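Local coordinates for J domain-containing protein required for chloroplast accumulation response 1 (Arabidopsis thaliana, PDB 3AG7) that carries a C-terminal auxilin-like J domain whose co-chaperone activity is required for chloroplast photorelocation movement, and modulates chloroplast actin filaments, at residues 9-14 against 82-87. Numbering follows the deposited sequence.
Sequences KNIDAK and QKYMAE
In this auxilin-like J domain, the N-terminal helix 5-19 packs beside the long C-terminal helix 80-100, with Ile11 and Asp12 meeting Tyr84 and Met85. The segment axes approach to 10.3 Å and cross at -30°, their N-to-C directions roughly parallel. Ile11 is the apolar centre: its CG2 branch, anti to the backbone N, projects between the two neighbouring side chains of the other helix. It lies 3.4 Å from Met85 CG, tighter than usual for two carbons, and 3.9 Å from Tyr84 CD2, reaching the ring at its edge and in its plane. Further along that edge the phenol is anchored. Tyr84 OH donates to Asp12 OD1 over 2.6 Å, meeting the syn lone pair of the carboxylate, whose plane is turned 44° from the ring. This short bond should limit swinging of the phenol. Tyr84 CG lies anti to the backbone N (chi1 -178°), directing the ring across to Asp12. Ile8 and Ile15, one helical turn before and after Ile11, continue the seam by touching Tyr84 and Met85 respectively. This surface pairing sets helix 5-19 on the helix downstream of the His-Pro-Asp loop, consistent with the N-terminal extension of auxilin-type J domains.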
# COMPACT_ATOMS: atom_id res chain seq x y z
N LYS A 9 -4.67 -2.29 17.01
CA LYS A 9 -3.55 -1.40 17.42
C LYS A 9 -2.20 -1.91 16.95
O LYS A 9 -1.29 -1.11 16.57
CB LYS A 9 -3.55 -1.19 18.94
CG LYS A 9 -4.47 -0.06 19.44
CD LYS A 9 -5.89 -0.01 18.83
CE LYS A 9 -6.48 1.42 18.97
NZ LYS A 9 -7.98 1.41 18.84
N ASN A 10 -2.07 -3.24 16.91
CA ASN A 10 -0.87 -3.90 16.34
C ASN A 10 -0.67 -3.69 14.84
O ASN A 10 0.44 -3.46 14.38
CB ASN A 10 -0.87 -5.40 16.64
CG ASN A 10 -0.55 -5.71 18.09
OD1 ASN A 10 0.07 -4.91 18.79
ND2 ASN A 10 -0.92 -6.89 18.53
N ILE A 11 -1.77 -3.69 14.10
CA ILE A 11 -1.78 -3.33 12.70
C ILE A 11 -1.40 -1.87 12.54
O ILE A 11 -0.57 -1.54 11.71
CB ILE A 11 -3.17 -3.60 12.06
CG1 ILE A 11 -3.41 -5.13 11.99
CG2 ILE A 11 -3.30 -2.90 10.67
CD1 ILE A 11 -4.91 -5.52 11.60
N ASP A 12 -2.01 -0.99 13.33
CA ASP A 12 -1.60 0.41 13.31
C ASP A 12 -0.10 0.56 13.48
O ASP A 12 0.55 1.35 12.76
CB ASP A 12 -2.28 1.18 14.45
CG ASP A 12 -3.75 1.43 14.18
OD1 ASP A 12 -4.16 1.36 13.01
OD2 ASP A 12 -4.46 1.76 15.16
N ALA A 13 0.45 -0.13 14.47
CA ALA A 13 1.87 0.01 14.79
C ALA A 13 2.77 -0.50 13.67
O ALA A 13 3.78 0.10 13.34
CB ALA A 13 2.20 -0.69 16.10
N LYS A 14 2.38 -1.61 13.05
CA LYS A 14 3.17 -2.12 11.94
C LYS A 14 3.13 -1.17 10.77
O LYS A 14 4.15 -0.95 10.11
CB LYS A 14 2.79 -3.53 11.50
CG LYS A 14 3.83 -4.09 10.48
CD LYS A 14 3.51 -5.50 10.08
CE LYS A 14 4.64 -6.15 9.28
NZ LYS A 14 4.22 -7.54 8.89
N GLN A 82 -8.05 -7.35 7.19
CA GLN A 82 -7.35 -7.09 5.93
C GLN A 82 -7.82 -5.75 5.34
O GLN A 82 -7.01 -4.94 4.89
CB GLN A 82 -7.52 -8.24 4.92
CG GLN A 82 -6.62 -9.46 5.28
CD GLN A 82 -6.84 -10.62 4.34
OE1 GLN A 82 -7.92 -10.75 3.79
NE2 GLN A 82 -5.83 -11.48 4.16
N LYS A 83 -9.12 -5.53 5.37
CA LYS A 83 -9.69 -4.30 4.84
C LYS A 83 -9.21 -3.10 5.62
O LYS A 83 -8.90 -2.05 5.05
CB LYS A 83 -11.22 -4.38 4.82
CG LYS A 83 -11.66 -5.28 3.66
CD LYS A 83 -13.15 -5.39 3.53
CE LYS A 83 -13.74 -6.35 4.53
NZ LYS A 83 -15.15 -6.59 4.12
N TYR A 84 -9.23 -3.20 6.93
CA TYR A 84 -8.65 -2.16 7.77
C TYR A 84 -7.18 -1.83 7.43
O TYR A 84 -6.84 -0.66 7.19
CB TYR A 84 -8.79 -2.53 9.26
CG TYR A 84 -8.26 -1.47 10.19
CD1 TYR A 84 -9.10 -0.44 10.64
CD2 TYR A 84 -6.91 -1.40 10.49
CE1 TYR A 84 -8.59 0.55 11.51
CE2 TYR A 84 -6.42 -0.45 11.36
CZ TYR A 84 -7.25 0.54 11.84
OH TYR A 84 -6.72 1.54 12.64
N MET A 85 -6.32 -2.85 7.33
CA MET A 85 -4.92 -2.64 7.02
C MET A 85 -4.81 -1.97 5.66
O MET A 85 -4.04 -1.00 5.49
CB MET A 85 -4.20 -4.00 7.00
CG MET A 85 -2.81 -3.96 7.50
SD MET A 85 -2.12 -5.62 7.40
CE MET A 85 -1.30 -5.41 5.82
N ALA A 86 -5.57 -2.47 4.69
CA ALA A 86 -5.52 -1.94 3.33
C ALA A 86 -5.95 -0.47 3.30
O ALA A 86 -5.40 0.31 2.56
CB ALA A 86 -6.42 -2.74 2.41
N GLU A 87 -6.97 -0.12 4.07
CA GLU A 87 -7.46 1.25 4.06
C GLU A 87 -6.33 2.19 4.52
O GLU A 87 -6.11 3.27 3.93
CB GLU A 87 -8.67 1.37 4.99
CG GLU A 87 -9.19 2.79 5.20
CD GLU A 87 -10.33 2.84 6.24
OE1 GLU A 87 -10.11 3.42 7.32
OE2 GLU A 87 -11.40 2.23 6.02